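Local coordinates for DNA-binding protein (Sulfolobus solfataricus, PDB 3IRB) that is of unknown function but combines a zinc ribbon with an OB fold and may bind acyl-CoA, at residues V29-E34 / E72-I77; N43-S48 / L134-P139; R55-V58 / Y63-H66. All coordinates share one frame; numbering follows the deposited sequence.

How the contacts relate
All three contacts reach the same mixed sheet. Contacts 1 and 2 have centres about 12 Å apart, contacts 1 and 3 about 11 Å, and contacts 2 and 3 about 18 Å. Strand 46-49 of contact 2 runs antiparallel between strand 69-76 of contact 1 and strand 56-58 of contact 3. Along the chain the order is 29-34, 43-48, 55-58, 63-66, 72-77, 134-139, which makes contacts 1 and 2 interlock, while contact 3 falls wholly within the span of each. Contact 3 lies at the zinc end, with one of its four cysteines; contact 1 ties strand 69-76 to helix 30-41, and contact 2 joins the end of that helix to the OB fold.

Contact 1: V29-E34 / E72-I77; sequences VGPAGE and ENYVEI
A32 and Y74 form a small helix-on-sheet contact, in which one tyrosine from strand 69-76 reaches the first turn of helix 30-41. The two backbones stay apart, with CA atoms of A32 and Y74 separated by 8.0 Å, and the aromatic side chain spans the gap. The CA-CB bond of Y74 points at the helix, and chi1 of -58°, which sets CG beside the backbone N and opposite the carbonyl carbon, carries the ring outward until its CE1 edge meets A32. There the methyl CB of A32 lies in the ring plane, 3.8 Å from CE1 of Y74, while CA of A32 approaches the same CE1 obliquely at 3.7 Å. Farther out, the phenol oxygen ends against backbone: OH of Y74 is 3.5 Å from N of A32 and 3.8 Å from C of P31. These are van der Waals contacts, with no hydrogen bond between the segments. The turn being touched is held by the helical bond from N of E34 to O of G30. Y74 also touches I46 and S48 of strand 46-49, and A32 touches S62. The arrangement is that of a helix packed on the antiparallel strands of a zinc-ribbon domain, through Y74, whose side chain is about 11 Å from that of the zinc ligand C50.

Contact 2: N43-S48 / L134-P139; sequences NKIIGS and LSFQWP. With SO4 (sulfate ion), chain E.
F136 lays its ring flat against N43, turned there by chi1 of -67°, which sets CG beside the backbone N and anti to the carbonyl carbon. CB of F136 stands 4.1 Å from OD1 of N43. Next, CG lies 3.8 Å from CA of N43, which sits over the middle of the ring: a CH-pi contact with CA 3.7 Å from the centroid and 6° off the normal. Along the CD1-CE1 edge, CD1 meets OD1 of N43 at 3.5 Å and CE1 meets CB of N43 at 3.8 Å, the amide plane tilted 20° from the ring. N43, with positive phi, is the C-prime residue of the Schellman motif closing helix 30-41; F136 of the OB-fold part covers the turn leading into the zinc-ribbon strand 46-49. Along the CD2-CE2 edge, CE2 lies 3.7 Å from C of N43, with CD1 of I45 near the ring plane, 4.0 Å from CE2. At the tip, CZ reaches the carbonyl O of N43, which also accepts a hydrogen bond from K79 NZ. Before F136, L134 and S135 form a classic beta bulge facing R141, and S135 OG and R141 NH2 each hydrogen-bond a sulfate, probably crystallisation-derived.

Contact 3: R55-V58 / Y63-H66; sequences RIFV and YCEH. With ZN (zinc ion), chain C.
R55 meets H66 because chi1 of -71° swings its CG to the side of the backbone N and the chain then runs extended as far as NE, carrying the guanidinium across the imidazole. C64, with chi1 of 177°, sends SG opposite its own backbone N to the metal. The guanidinium and the imidazole are stacked, their centres 3.9 Å apart and their planes at 27°. CZ of R55 sits over one face of the ring, displaced toward its rim, and NH1 of R55 reaches back to CB of H66 at 3.7 Å. ND1 of H66 lies 3.3 Å from both CD and NE of R55; NE stands over the ring face, at a poor angle for hydrogen bonding. NE instead has a salt bridge to E114, which would help fix how the guanidinium is turned. Beside the imidazole, near its plane, the F57 ring presents its edge: CZ of F57 touches SG of C64 at 4.0 Å, a Cys sulfur-aromatic contact, and stands 4.2 Å from ND1 of H66. The same SG bonds the zinc ion at 2.3 Å. With C50, C53 and C67 supplying the other three sulfurs, this is the Cys4 site of a rubredoxin-like zinc ribbon, two CxxC pairs gripping one metal.

Contact 1: V29-E34 / E72-I77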
loop_
_atom_site.group_PDB
_atom_site.type_symbol
_atom_site.label_atom_id
_atom_site.label_comp_id
_atom_site.label_asym_id
_atom_site.label_seq_id
_atom_site.Cartn_x
_atom_site.Cartn_y
_atom_site.Cartn_z
ATOM N N VAL A 29 2.112 -1.694 -14.732
ATOM C CA VAL A 29 1.622 -1.968 -16.066
ATOM C C VAL A 29 0.302 -1.251 -16.356
ATOM O O VAL A 29 -0.638 -1.314 -15.557
ATOM C CB VAL A 29 1.448 -3.519 -16.252
ATOM C CG1 VAL A 29 0.671 -3.829 -17.510
ATOM C CG2 VAL A 29 2.770 -4.204 -16.249
ATOM N N GLY A 30 0.215 -0.608 -17.518
ATOM C CA GLY A 30 -1.028 -0.046 -17.972
ATOM C C GLY A 30 -1.289 1.378 -17.505
ATOM O O GLY A 30 -0.550 1.930 -16.700
ATOM N N PRO A 31 -2.351 1.983 -18.030
ATOM C CA PRO A 31 -2.616 3.409 -17.768
ATOM C C PRO A 31 -3.000 3.667 -16.297
ATOM O O PRO A 31 -2.682 4.734 -15.780
ATOM C CB PRO A 31 -3.772 3.748 -18.730
ATOM C CG PRO A 31 -4.384 2.412 -19.100
ATOM C CD PRO A 31 -3.216 1.436 -19.081
ATOM N N ALA A 32 -3.653 2.699 -15.640
ATOM C CA ALA A 32 -4.037 2.851 -14.232
ATOM C C ALA A 32 -2.810 2.860 -13.332
ATOM O O ALA A 32 -2.681 3.695 -12.429
ATOM C CB ALA A 32 -5.030 1.743 -13.806
ATOM N N GLY A 33 -1.887 1.945 -13.612
ATOM C CA GLY A 33 -0.578 1.936 -13.012
ATOM C C GLY A 33 0.141 3.251 -13.132
ATOM O O GLY A 33 0.700 3.741 -12.157
ATOM N N GLU A 34 0.093 3.839 -14.321
ATOM C CA GLU A 34 0.722 5.124 -14.562
ATOM C C GLU A 34 0.060 6.215 -13.690
ATOM O O GLU A 34 0.767 6.990 -13.061
ATOM C CB GLU A 34 0.737 5.487 -16.058
ATOM N N GLU A 72 -12.289 3.208 -16.324
ATOM C CA GLU A 72 -11.771 4.465 -16.884
ATOM C C GLU A 72 -11.669 5.625 -15.894
ATOM O O GLU A 72 -10.973 6.609 -16.162
ATOM C CB GLU A 72 -12.699 4.933 -18.007
ATOM C CG GLU A 72 -13.141 3.841 -18.972
ATOM C CD GLU A 72 -12.202 3.673 -20.143
ATOM O OE1 GLU A 72 -11.055 4.166 -20.083
ATOM O OE2 GLU A 72 -12.627 3.040 -21.128
ATOM N N ASN A 73 -12.376 5.546 -14.770
ATOM C CA ASN A 73 -12.463 6.685 -13.866
ATOM C C ASN A 73 -11.492 6.570 -12.688
ATOM O O ASN A 73 -11.459 5.550 -12.014
ATOM C CB ASN A 73 -13.903 6.837 -13.413
ATOM C CG ASN A 73 -14.854 7.012 -14.604
ATOM O OD1 ASN A 73 -15.841 6.286 -14.745
ATOM N ND2 ASN A 73 -14.530 7.967 -15.485
ATOM N N TYR A 74 -10.700 7.606 -12.457
ATOM C CA TYR A 74 -9.750 7.591 -11.368
ATOM C C TYR A 74 -10.241 8.528 -10.292
ATOM O O TYR A 74 -10.853 9.538 -10.587
ATOM C CB TYR A 74 -8.364 7.996 -11.851
ATOM C CG TYR A 74 -7.895 7.092 -12.947
ATOM C CD1 TYR A 74 -7.406 5.829 -12.665
ATOM C CD2 TYR A 74 -7.962 7.492 -14.281
ATOM C CE1 TYR A 74 -7.002 4.981 -13.678
ATOM C CE2 TYR A 74 -7.547 6.655 -15.298
ATOM C CZ TYR A 74 -7.065 5.400 -14.993
ATOM O OH TYR A 74 -6.638 4.565 -16.001
ATOM N N VAL A 75 -9.969 8.173 -9.044
ATOM C CA VAL A 75 -10.449 8.942 -7.895
ATOM C C VAL A 75 -9.342 9.092 -6.863
ATOM O O VAL A 75 -8.543 8.180 -6.676
ATOM C CB VAL A 75 -11.701 8.306 -7.239
ATOM C CG1 VAL A 75 -12.856 8.213 -8.243
ATOM C CG2 VAL A 75 -11.390 6.965 -6.714
ATOM N N GLU A 76 -9.285 10.260 -6.219
ATOM C CA GLU A 76 -8.321 10.481 -5.158
ATOM C C GLU A 76 -8.892 9.901 -3.864
ATOM O O GLU A 76 -9.991 10.261 -3.446
ATOM C CB GLU A 76 -8.000 11.975 -4.974
ATOM C CG GLU A 76 -6.887 12.168 -3.918
ATOM C CD GLU A 76 -6.452 13.608 -3.680
ATOM O OE1 GLU A 76 -6.910 14.525 -4.404
ATOM O OE2 GLU A 76 -5.623 13.789 -2.749
ATOM N N ILE A 77 -8.122 9.029 -3.230
ATOM C CA ILE A 77 -8.516 8.400 -1.993
ATOM C C ILE A 77 -8.160 9.330 -0.826
ATOM O O ILE A 77 -7.149 10.003 -0.855
ATOM C CB ILE A 77 -7.877 7.003 -1.960
ATOM C CG1 ILE A 77 -8.660 6.132 -2.962
ATOM C CG2 ILE A 77 -7.925 6.339 -0.581
ATOM C CD1 ILE A 77 -7.986 4.934 -3.293
#

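Contact 2: N43-S48 / L134-P139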
loop_
_atom_site.group_PDB
_atom_site.type_symbol
_atom_site.label_atom_id
_atom_site.label_comp_id
_atom_site.label_asym_id
_atom_site.label_seq_id
_atom_site.Cartn_x
_atom_site.Cartn_y
_atom_site.Cartn_z
ATOM N N ASN A 43 2.159 13.215 -3.805
ATOM C CA ASN A 43 1.642 12.884 -2.469
ATOM C C ASN A 43 0.140 12.570 -2.449
ATOM O O ASN A 43 -0.575 12.997 -1.555
ATOM C CB ASN A 43 1.983 13.994 -1.466
ATOM C CG ASN A 43 3.476 14.213 -1.324
ATOM O OD1 ASN A 43 4.289 13.429 -1.815
ATOM N ND2 ASN A 43 3.841 15.283 -0.655
ATOM N N LYS A 44 -0.331 11.830 -3.449
ATOM C CA LYS A 44 -1.715 11.379 -3.474
ATOM C C LYS A 44 -1.783 9.895 -3.633
ATOM O O LYS A 44 -0.875 9.284 -4.209
ATOM C CB LYS A 44 -2.464 12.028 -4.632
ATOM C CG LYS A 44 -2.492 13.561 -4.548
ATOM C CD LYS A 44 -3.183 14.157 -5.770
ATOM C CE LYS A 44 -3.272 15.680 -5.666
ATOM N NZ LYS A 44 -3.812 16.272 -6.927
ATOM N N ILE A 45 -2.872 9.323 -3.132
ATOM C CA ILE A 45 -3.199 7.914 -3.316
ATOM C C ILE A 45 -4.357 7.893 -4.312
ATOM O O ILE A 45 -5.476 8.369 -3.999
ATOM C CB ILE A 45 -3.653 7.266 -1.998
ATOM C CG1 ILE A 45 -2.536 7.366 -0.937
ATOM C CG2 ILE A 45 -4.083 5.856 -2.246
ATOM C CD1 ILE A 45 -1.231 6.744 -1.360
ATOM N N ILE A 46 -4.096 7.322 -5.486
ATOM C CA ILE A 46 -5.063 7.314 -6.593
ATOM C C ILE A 46 -5.616 5.920 -6.817
ATOM O O ILE A 46 -4.880 4.938 -6.998
ATOM C CB ILE A 46 -4.453 7.788 -7.914
ATOM C CG1 ILE A 46 -3.881 9.197 -7.788
ATOM C CG2 ILE A 46 -5.509 7.706 -9.028
ATOM C CD1 ILE A 46 -4.912 10.251 -7.476
ATOM N N GLY A 47 -6.931 5.817 -6.767
ATOM C CA GLY A 47 -7.601 4.561 -7.022
ATOM C C GLY A 47 -8.388 4.696 -8.299
ATOM O O GLY A 47 -8.386 5.765 -8.931
ATOM N N SER A 48 -9.020 3.599 -8.703
ATOM C CA SER A 48 -9.934 3.653 -9.834
ATOM C C SER A 48 -11.291 3.122 -9.410
ATOM O O SER A 48 -11.397 2.306 -8.471
ATOM C CB SER A 48 -9.363 2.873 -10.999
ATOM O OG SER A 48 -9.290 1.524 -10.681
ATOM N N LEU A 134 4.101 8.783 5.775
ATOM C CA LEU A 134 5.300 9.612 5.885
ATOM C C LEU A 134 6.021 9.742 4.544
ATOM O O LEU A 134 6.621 10.772 4.260
ATOM C CB LEU A 134 6.259 9.010 6.918
ATOM C CG LEU A 134 5.749 8.961 8.370
ATOM C CD1 LEU A 134 6.855 8.517 9.305
ATOM C CD2 LEU A 134 5.231 10.345 8.769
ATOM N N SER A 135 5.987 8.688 3.733
ATOM C CA SER A 135 6.685 8.683 2.427
ATOM C C SER A 135 5.840 8.010 1.368
ATOM O O SER A 135 5.330 6.904 1.590
ATOM C CB SER A 135 8.035 7.954 2.528
ATOM O OG SER A 135 8.664 7.806 1.255
ATOM N N PHE A 136 5.729 8.678 0.221
ATOM C CA PHE A 136 4.982 8.181 -0.925
ATOM C C PHE A 136 5.896 7.517 -1.978
ATOM O O PHE A 136 5.442 7.153 -3.051
ATOM C CB PHE A 136 4.208 9.357 -1.553
ATOM C CG PHE A 136 3.124 9.897 -0.664
ATOM C CD1 PHE A 136 3.421 10.819 0.330
ATOM C CD2 PHE A 136 1.812 9.487 -0.819
ATOM C CE1 PHE A 136 2.425 11.321 1.167
ATOM C CE2 PHE A 136 0.800 9.962 0.021
ATOM C CZ PHE A 136 1.116 10.903 1.009
ATOM N N GLN A 137 7.190 7.388 -1.698
ATOM C CA GLN A 137 8.044 6.554 -2.543
ATOM C C GLN A 137 7.689 5.109 -2.239
ATOM O O GLN A 137 7.358 4.778 -1.111
ATOM C CB GLN A 137 9.501 6.824 -2.247
ATOM C CG GLN A 137 10.487 6.032 -3.085
ATOM C CD GLN A 137 11.949 6.344 -2.727
ATOM O OE1 GLN A 137 12.272 7.423 -2.211
ATOM N NE2 GLN A 137 12.833 5.385 -2.997
ATOM N N TRP A 138 7.729 4.245 -3.241
ATOM C CA TRP A 138 7.374 2.845 -3.048
ATOM C C TRP A 138 8.569 2.042 -2.539
ATOM O O TRP A 138 9.685 2.239 -3.019
ATOM C CB TRP A 138 6.900 2.263 -4.377
ATOM C CG TRP A 138 6.373 0.922 -4.266
ATOM C CD1 TRP A 138 7.075 -0.236 -4.268
ATOM C CD2 TRP A 138 5.015 0.572 -4.117
ATOM N NE1 TRP A 138 6.232 -1.286 -4.136
ATOM C CE2 TRP A 138 4.953 -0.816 -4.026
ATOM C CE3 TRP A 138 3.832 1.310 -3.999
ATOM C CZ2 TRP A 138 3.751 -1.498 -3.857
ATOM C CZ3 TRP A 138 2.659 0.650 -3.848
ATOM C CH2 TRP A 138 2.619 -0.746 -3.752
ATOM N N PRO A 139 8.360 1.137 -1.564
ATOM C CA PRO A 139 7.166 0.857 -0.807
ATOM C C PRO A 139 6.919 1.970 0.179
ATOM O O PRO A 139 7.865 2.520 0.734
ATOM C CB PRO A 139 7.511 -0.425 -0.022
ATOM C CG PRO A 139 8.766 -0.844 -0.446
ATOM C CD PRO A 139 9.449 0.209 -1.208
HETATM S S SO4 E . 11.821 8.472 2.096
HETATM O O1 SO4 E . 11.583 9.384 3.194
HETATM O O2 SO4 E . 13.191 8.586 1.613
HETATM O O3 SO4 E . 10.939 8.820 0.983
HETATM O O4 SO4 E . 11.556 7.080 2.498
#

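Contact 3: R55-V58 / Y63-H66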
loop_
_atom_site.group_PDB
_atom_site.type_symbol
_atom_site.label_atom_id
_atom_site.label_comp_id
_atom_site.label_asym_id
_atom_site.label_seq_id
_atom_site.Cartn_x
_atom_site.Cartn_y
_atom_site.Cartn_z
ATOM N N ARG A 55 -17.222 -0.287 -7.256
ATOM C CA ARG A 55 -16.045 -0.610 -6.429
ATOM C C ARG A 55 -14.887 0.337 -6.739
ATOM O O ARG A 55 -14.615 0.623 -7.919
ATOM C CB ARG A 55 -15.604 -2.041 -6.699
ATOM C CG ARG A 55 -16.560 -3.102 -6.152
ATOM C CD ARG A 55 -16.003 -4.485 -6.439
ATOM N NE ARG A 55 -16.794 -5.539 -5.819
ATOM C CZ ARG A 55 -17.915 -6.047 -6.320
ATOM N NH1 ARG A 55 -18.423 -5.598 -7.468
ATOM N NH2 ARG A 55 -18.545 -7.006 -5.646
ATOM N N ILE A 56 -14.189 0.780 -5.684
ATOM C CA ILE A 56 -12.999 1.585 -5.815
ATOM C C ILE A 56 -11.802 0.717 -5.437
ATOM O O ILE A 56 -11.846 0.073 -4.418
ATOM C CB ILE A 56 -13.073 2.829 -4.912
ATOM C CG1 ILE A 56 -14.237 3.738 -5.336
ATOM C CG2 ILE A 56 -11.794 3.613 -5.010
ATOM C CD1 ILE A 56 -14.510 4.906 -4.350
ATOM N N PHE A 57 -10.784 0.671 -6.307
ATOM C CA PHE A 57 -9.637 -0.204 -6.129
ATOM C C PHE A 57 -8.408 0.626 -5.856
ATOM O O PHE A 57 -8.185 1.647 -6.506
ATOM C CB PHE A 57 -9.345 -1.044 -7.373
ATOM C CG PHE A 57 -10.481 -1.925 -7.790
ATOM C CD1 PHE A 57 -10.610 -3.201 -7.251
ATOM C CD2 PHE A 57 -11.444 -1.459 -8.675
ATOM C CE1 PHE A 57 -11.639 -4.028 -7.607
ATOM C CE2 PHE A 57 -12.495 -2.285 -9.039
ATOM C CZ PHE A 57 -12.595 -3.582 -8.508
ATOM N N VAL A 58 -7.583 0.156 -4.929
ATOM C CA VAL A 58 -6.270 0.749 -4.703
ATOM C C VAL A 58 -5.253 -0.408 -4.656
ATOM O O VAL A 58 -5.536 -1.438 -4.058
ATOM C CB VAL A 58 -6.247 1.599 -3.412
ATOM C CG1 VAL A 58 -6.363 0.724 -2.136
ATOM C CG2 VAL A 58 -5.009 2.516 -3.394
ATOM N N TYR A 63 -9.056 -2.676 -15.059
ATOM C CA TYR A 63 -10.050 -3.717 -15.344
ATOM C C TYR A 63 -10.740 -4.178 -14.075
ATOM O O TYR A 63 -10.103 -4.308 -13.031
ATOM C CB TYR A 63 -9.367 -4.923 -15.972
ATOM C CG TYR A 63 -10.326 -5.965 -16.560
ATOM C CD1 TYR A 63 -11.143 -5.652 -17.606
ATOM C CD2 TYR A 63 -10.367 -7.258 -16.061
ATOM C CE1 TYR A 63 -12.012 -6.595 -18.161
ATOM C CE2 TYR A 63 -11.233 -8.216 -16.594
ATOM C CZ TYR A 63 -12.042 -7.875 -17.645
ATOM O OH TYR A 63 -12.900 -8.801 -18.195
ATOM N N CYS A 64 -12.046 -4.427 -14.159
ATOM C CA CYS A 64 -12.795 -4.921 -13.007
ATOM C C CYS A 64 -13.109 -6.388 -13.286
ATOM O O CYS A 64 -13.889 -6.684 -14.175
ATOM C CB CYS A 64 -14.106 -4.151 -12.808
ATOM S SG CYS A 64 -15.108 -4.821 -11.398
ATOM N N GLU A 65 -12.502 -7.305 -12.536
ATOM C CA GLU A 65 -12.742 -8.741 -12.800
ATOM C C GLU A 65 -14.113 -9.224 -12.264
ATOM O O GLU A 65 -14.585 -10.277 -12.689
ATOM C CB GLU A 65 -11.594 -9.608 -12.241
ATOM C CG GLU A 65 -11.757 -11.146 -12.384
ATOM C CD GLU A 65 -11.889 -11.682 -13.818
ATOM O OE1 GLU A 65 -11.792 -10.922 -14.801
ATOM O OE2 GLU A 65 -12.087 -12.908 -13.962
ATOM N N HIS A 66 -14.737 -8.448 -11.374
ATOM C CA HIS A 66 -16.106 -8.720 -10.913
ATOM C C HIS A 66 -17.115 -8.521 -12.018
ATOM O O HIS A 66 -17.993 -9.358 -12.199
ATOM C CB HIS A 66 -16.464 -7.833 -9.725
ATOM C CG HIS A 66 -15.624 -8.103 -8.524
ATOM N ND1 HIS A 66 -14.801 -7.153 -7.959
ATOM C CD2 HIS A 66 -15.452 -9.233 -7.795
ATOM C CE1 HIS A 66 -14.168 -7.682 -6.926
ATOM N NE2 HIS A 66 -14.549 -8.942 -6.803
HETATM ZN ZN ZN C . -17.132 -3.679 -11.455
#